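PDB 3SO6: Low density lipoprotein receptor adapter protein 1 from Rattus norvegicus, which acts as a clathrin-associated sorting adaptor needed for efficient LDL receptor endocytosis in polarized cells, its phosphotyrosine-binding (PTB) domain, described here, gripping the receptor tail's NPXY motif. Local coordinates for residues V69-C77 with F87-Q95. Residues are numbered along the deposited sequence; the frame is centred on the assembly and turned at random. Where two conformers were deposited one is given.
Sequences VSIYRISYC and FAYIAQSQQ
Ile74 to Cys77 pairs antiparallel with Tyr89 to Ala91, the short strand axes 4.6 Å apart at closest, and the register slips by one residue between Ile74 and Tyr76, a beta bulge. Ser75 N bonds to Ile90 O, and Ile90 N to Tyr76 O. Beyond the bulge, Gln92 N donates to Arg73 O at 2.9 Å. Arg73 returns the grip through its side chain. A bend at chi3 (52°) turns the guanidinium back. Arg73 NE meets Gln92 O at 2.8 Å, in the guanidinium plane. The bond is nearly straight. A weak second bond runs from NH2 to the same oxygen, and a water links NH2, weakly, with Ala91 O. Gln94 N lies over one face of the Arg73 guanidinium, 3.3 Å above its plane and offset toward the rim. Val69 CG1 covers the opposite face. The salt bridge from NH2 to Glu67 also holds the group and ties it to strand 65-70. Val69 CG2 approaches Tyr89 OH at 3.6 Å, while Ile74 and Cys77 lie on the same sheet face as Tyr89 and Ala91. On the other face, Ile90 CG2 lies beside Ser75 OG, which bonds to Pro19 O. Helix 109-131 packs on Ile74, Cys77 and Phe87, whereas Tyr76 and Ala88 touch helix 22-38. Strand 86-92 continues the sheet to strand 99-105. Strand 74-79 is one of the two outermost strands of the chain's sheet, and the bound peptide extends the sheet along Tyr76 and Cys77, the beta-augmentation by which PTB domains take up NPXY peptides.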
ATOM      1  N   VAL A  69       5.917   1.873   6.943  1.00 13.89           N
ATOM      2  CA  VAL A  69       6.373   0.993   5.898  1.00 15.20           C
ATOM      3  C   VAL A  69       7.392   1.735   5.044  1.00 13.84           C
ATOM      4  O   VAL A  69       7.003   2.603   4.218  1.00 14.85           O
ATOM      5  CB  VAL A  69       5.191   0.512   5.035  1.00 14.99           C
ATOM      6  CG1 VAL A  69       5.659  -0.568   4.078  1.00 18.75           C
ATOM      7  CG2 VAL A  69       4.060  -0.057   5.966  1.00 17.80           C
ATOM      8  N   SER A  70       8.669   1.370   5.152  1.00 14.78           N
ATOM      9  CA  SER A  70       9.724   2.050   4.373  1.00 14.91           C
ATOM     10  C   SER A  70       9.400   1.923   2.896  1.00 14.41           C
ATOM     11  O   SER A  70       9.068   0.823   2.394  1.00 15.57           O
ATOM     12  CB  SER A  70      11.061   1.363   4.643  1.00 17.13           C
ATOM     13  OG  SER A  70      12.030   1.853   3.765  1.00 19.67           O
ATOM     14  N   ILE A  71       9.656   2.992   2.148  1.00 13.87           N
ATOM     15  CA  ILE A  71       9.470   2.956   0.676  1.00 13.62           C
ATOM     16  C   ILE A  71      10.268   1.810   0.049  1.00 13.70           C
ATOM     17  O   ILE A  71       9.804   1.256  -0.940  1.00 13.06           O
ATOM     18  CB  ILE A  71       9.871   4.373   0.047  1.00 13.55           C
ATOM     19  CG1 ILE A  71       9.213   4.587  -1.290  1.00 15.77           C
ATOM     20  CG2 ILE A  71      11.431   4.591   0.098  1.00 14.36           C
ATOM     21  CD1 ILE A  71       7.766   4.884  -1.260  1.00 15.64           C
ATOM     22  N   TYR A  72      11.437   1.448   0.609  1.00 13.41           N
ATOM     23  CA  TYR A  72      12.256   0.407  -0.023  1.00 13.31           C
ATOM     24  C   TYR A  72      11.681  -0.991   0.081  1.00 13.59           C
ATOM     25  O   TYR A  72      12.063  -1.892  -0.633  1.00 15.97           O
ATOM     26  CB  TYR A  72      13.626   0.390   0.602  1.00 15.18           C
ATOM     27  CG  TYR A  72      14.373   1.681   0.487  1.00 16.07           C
ATOM     28  CD1 TYR A  72      14.732   2.207  -0.775  1.00 17.53           C
ATOM     29  CD2 TYR A  72      14.739   2.370   1.647  1.00 16.66           C
ATOM     30  CE1 TYR A  72      15.448   3.393  -0.827  1.00 17.72           C
ATOM     31  CE2 TYR A  72      15.426   3.574   1.584  1.00 20.16           C
ATOM     32  CZ  TYR A  72      15.776   4.088   0.324  1.00 20.00           C
ATOM     33  OH  TYR A  72      16.530   5.279   0.199  1.00 24.37           O
ATOM     34  N   ARG A  73      10.730  -1.160   0.987  1.00 14.15           N
ATOM     35  CA  ARG A  73      10.043  -2.433   1.159  1.00 13.08           C
ATOM     36  C   ARG A  73       8.855  -2.638   0.221  1.00 12.79           C
ATOM     37  O   ARG A  73       8.340  -3.776   0.146  1.00 14.21           O
ATOM     38  CB  ARG A  73       9.521  -2.532   2.596  1.00 14.96           C
ATOM     39  CG  ARG A  73      10.625  -2.664   3.646  1.00 15.87           C
ATOM     40  CD  ARG A  73      10.042  -2.526   5.094  1.00 18.57           C
ATOM     41  NE  ARG A  73       8.925  -3.437   5.303  1.00 18.51           N
ATOM     42  CZ  ARG A  73       7.940  -3.277   6.195  1.00 18.78           C
ATOM     43  NH1 ARG A  73       7.908  -2.247   7.021  1.00 20.33           N
ATOM     44  NH2 ARG A  73       6.896  -4.125   6.236  1.00 21.00           N
ATOM     45  N   ILE A  74       8.295  -1.552  -0.365  1.00 12.30           N
ATOM     46  CA  ILE A  74       7.007  -1.627  -1.072  1.00 11.39           C
ATOM     47  C   ILE A  74       7.363  -1.921  -2.516  1.00 11.66           C
ATOM     48  O   ILE A  74       8.185  -1.185  -3.111  1.00 12.61           O
ATOM     49  CB  ILE A  74       6.228  -0.301  -0.945  1.00 11.50           C
ATOM     50  CG1 ILE A  74       5.959   0.065   0.526  1.00 12.53           C
ATOM     51  CG2 ILE A  74       4.993  -0.391  -1.817  1.00 12.76           C
ATOM     52  CD1 ILE A  74       5.394   1.496   0.697  1.00 13.73           C
ATOM     53  N   SER A  75       6.831  -3.011  -3.070  1.00  9.86           N
ATOM     54  CA  SER A  75       7.153  -3.365  -4.443  1.00 12.68           C
ATOM     55  C   SER A  75       6.168  -2.888  -5.429  1.00 10.94           C
ATOM     56  O   SER A  75       6.524  -2.699  -6.602  1.00 11.72           O
ATOM     57  CB  SER A  75       7.288  -4.891  -4.570  1.00 12.17           C
ATOM     58  OG  SER A  75       6.168  -5.490  -3.977  1.00 13.71           O
ATOM     59  N   TYR A  76       4.904  -2.691  -5.027  1.00 10.80           N
ATOM     60  CA  TYR A  76       3.807  -2.594  -6.030  0.50 10.49           C
ATOM     61  C   TYR A  76       2.606  -1.949  -5.351  1.00 10.30           C
ATOM     62  O   TYR A  76       2.378  -2.198  -4.152  1.00 10.23           O
ATOM     63  CB  TYR A  76       3.477  -4.042  -6.477  0.50 10.99           C
ATOM     64  CG  TYR A  76       2.607  -4.157  -7.738  0.50  9.15           C
ATOM     65  CD1 TYR A  76       3.107  -3.917  -9.005  0.50 12.34           C
ATOM     66  CD2 TYR A  76       1.244  -4.555  -7.638  0.50  9.51           C
ATOM     67  CE1 TYR A  76       2.308  -4.065 -10.122  0.50 12.18           C
ATOM     68  CE2 TYR A  76       0.447  -4.655  -8.758  0.50 10.62           C
ATOM     69  CZ  TYR A  76       0.970  -4.412  -9.990  0.50 12.87           C
ATOM     70  OH  TYR A  76       0.150  -4.503 -11.089  0.50 15.32           O
ATOM     71  N   CYS A  77       1.790  -1.222  -6.108  1.00  8.57           N
ATOM     72  CA  CYS A  77       0.529  -0.813  -5.604  1.00  8.88           C
ATOM     73  C   CYS A  77      -0.526  -0.838  -6.700  1.00 10.16           C
ATOM     74  O   CYS A  77      -0.187  -0.832  -7.877  1.00 10.66           O
ATOM     75  CB  CYS A  77       0.562   0.546  -4.911  1.00 10.28           C
ATOM     76  SG  CYS A  77       0.855   1.940  -6.006  1.00 13.36           S
ATOM     77  N   PHE A  87      -7.810  -0.057  -2.684  1.00  8.86           N
ATOM     78  CA  PHE A  87      -6.396   0.229  -2.905  1.00  9.04           C
ATOM     79  C   PHE A  87      -5.576  -0.845  -2.158  1.00  8.01           C
ATOM     80  O   PHE A  87      -5.928  -1.181  -0.999  1.00  9.58           O
ATOM     81  CB  PHE A  87      -6.091   1.605  -2.320  1.00 10.02           C
ATOM     82  CG  PHE A  87      -4.592   1.797  -2.120  1.00  9.40           C
ATOM     83  CD1 PHE A  87      -3.734   2.002  -3.218  1.00  9.65           C
ATOM     84  CD2 PHE A  87      -4.025   1.722  -0.837  1.00 10.99           C
ATOM     85  CE1 PHE A  87      -2.352   2.115  -3.044  1.00 11.76           C
ATOM     86  CE2 PHE A  87      -2.643   1.751  -0.691  1.00 12.80           C
ATOM     87  CZ  PHE A  87      -1.813   1.973  -1.765  1.00 13.88           C
ATOM     88  N   ALA A  88      -4.508  -1.339  -2.770  1.00  7.83           N
ATOM     89  CA  ALA A  88      -3.668  -2.294  -2.054  1.00  8.56           C
ATOM     90  C   ALA A  88      -2.211  -2.036  -2.401  1.00  8.58           C
ATOM     91  O   ALA A  88      -1.849  -1.527  -3.503  1.00  9.45           O
ATOM     92  CB  ALA A  88      -4.078  -3.768  -2.350  1.00  9.26           C
ATOM     93  N   TYR A  89      -1.349  -2.449  -1.498  1.00 10.11           N
ATOM     94  CA  TYR A  89       0.105  -2.503  -1.809  1.00 10.16           C
ATOM     95  C   TYR A  89       0.692  -3.820  -1.483  1.00  9.71           C
ATOM     96  O   TYR A  89       0.089  -4.581  -0.670  1.00 11.09           O
ATOM     97  CB  TYR A  89       0.864  -1.328  -1.157  1.00 12.08           C
ATOM     98  CG  TYR A  89       0.951  -1.381   0.348  1.00 11.85           C
ATOM     99  CD1 TYR A  89       1.923  -2.188   0.958  1.00 13.42           C
ATOM    100  CD2 TYR A  89       0.022  -0.732   1.166  1.00 13.50           C
ATOM    101  CE1 TYR A  89       2.008  -2.312   2.313  1.00 14.57           C
ATOM    102  CE2 TYR A  89       0.114  -0.820   2.613  1.00 14.54           C
ATOM    103  CZ  TYR A  89       1.126  -1.627   3.135  1.00 14.43           C
ATOM    104  OH  TYR A  89       1.202  -1.755   4.509  1.00 18.14           O
ATOM    105  N   ILE A  90       1.826  -4.154  -2.084  1.00 10.82           N
ATOM    106  CA  ILE A  90       2.579  -5.364  -1.692  1.00 10.56           C
ATOM    107  C   ILE A  90       3.877  -4.810  -1.030  1.00 11.53           C
ATOM    108  O   ILE A  90       4.550  -3.928  -1.636  1.00 11.76           O
ATOM    109  CB  ILE A  90       2.886  -6.264  -2.876  1.00 11.86           C
ATOM    110  CG1 ILE A  90       1.556  -6.761  -3.499  1.00 13.65           C
ATOM    111  CG2 ILE A  90       3.715  -7.446  -2.457  1.00 14.51           C
ATOM    112  CD1 ILE A  90       1.696  -7.550  -4.807  1.00 14.34           C
ATOM    113  N   ALA A  91       4.283  -5.386   0.116  1.00 12.43           N
ATOM    114  CA  ALA A  91       5.545  -5.015   0.686  1.00 12.76           C
ATOM    115  C   ALA A  91       6.166  -6.204   1.344  1.00 13.04           C
ATOM    116  O   ALA A  91       5.463  -7.032   1.942  1.00 15.88           O
ATOM    117  CB  ALA A  91       5.338  -3.927   1.736  1.00 13.33           C
ATOM    118  N   GLN A  92       7.490  -6.260   1.266  1.00 14.21           N
ATOM    119  CA  GLN A  92       8.215  -7.310   1.936  1.00 16.09           C
ATOM    120  C   GLN A  92       8.196  -6.951   3.440  1.00 16.52           C
ATOM    121  O   GLN A  92       8.306  -5.781   3.843  1.00 18.40           O
ATOM    122  CB  GLN A  92       9.698  -7.307   1.470  1.00 16.37           C
ATOM    123  CG  GLN A  92      10.540  -8.440   2.064  1.00 18.33           C
ATOM    124  CD  GLN A  92      11.717  -8.780   1.160  1.00 22.79           C
ATOM    125  OE1 GLN A  92      12.490  -7.898   0.764  1.00 25.89           O
ATOM    126  NE2 GLN A  92      11.927 -10.108   0.911  1.00 24.47           N
ATOM    127  N   SER A  93       8.135  -7.986   4.283  1.00 18.76           N
ATOM    128  CA  SER A  93       8.051  -7.809   5.753  1.00 20.67           C
ATOM    129  C   SER A  93       9.383  -7.202   6.234  1.00 23.25           C
ATOM    130  O   SER A  93      10.410  -7.383   5.594  1.00 23.85           O
ATOM    131  CB  SER A  93       7.817  -9.166   6.446  1.00 24.03           C
ATOM    132  OG  SER A  93       8.271  -9.130   7.800  1.00 24.72           O
ATOM    133  N   GLN A  94       9.372  -6.515   7.358  1.00 24.20           N
ATOM    134  CA  GLN A  94      10.634  -5.906   7.896  1.00 28.58           C
ATOM    135  C   GLN A  94      11.485  -6.944   8.592  1.00 30.65           C
ATOM    136  O   GLN A  94      12.725  -6.804   8.708  1.00 32.22           O
ATOM    137  CB  GLN A  94      10.282  -4.744   8.823  1.00 30.01           C
ATOM    138  CG  GLN A  94      11.424  -3.893   9.383  1.00 35.13           C
ATOM    139  CD  GLN A  94      10.822  -2.775  10.265  1.00 40.80           C
ATOM    140  OE1 GLN A  94       9.641  -2.885  10.683  1.00 43.90           O
ATOM    141  NE2 GLN A  94      11.590  -1.705  10.526  1.00 39.62           N
ATOM    142  N   GLN A  95      10.818  -8.005   9.045  1.00 32.14           N
ATOM    143  CA  GLN A  95      11.464  -8.937   9.928  1.00 34.00           C
ATOM    144  C   GLN A  95      11.923 -10.221   9.245  1.00 33.76           C
ATOM    145  O   GLN A  95      12.741 -10.955   9.804  1.00 35.82           O
ATOM    146  CB  GLN A  95      10.680  -9.132  11.268  1.00 35.09           C
ATOM    147  CG  GLN A  95       9.183  -9.463  11.185  1.00 37.72           C
ATOM    148  CD  GLN A  95       8.240  -8.359  11.740  1.00 42.42           C
ATOM    149  OE1 GLN A  95       8.094  -7.283  11.127  1.00 41.04           O
ATOM    150  NE2 GLN A  95       7.553  -8.654  12.891  1.00 41.36           N
TER
HETATM  151  O   HOH W   1       4.897  -5.855   4.592  1.00 23.14           O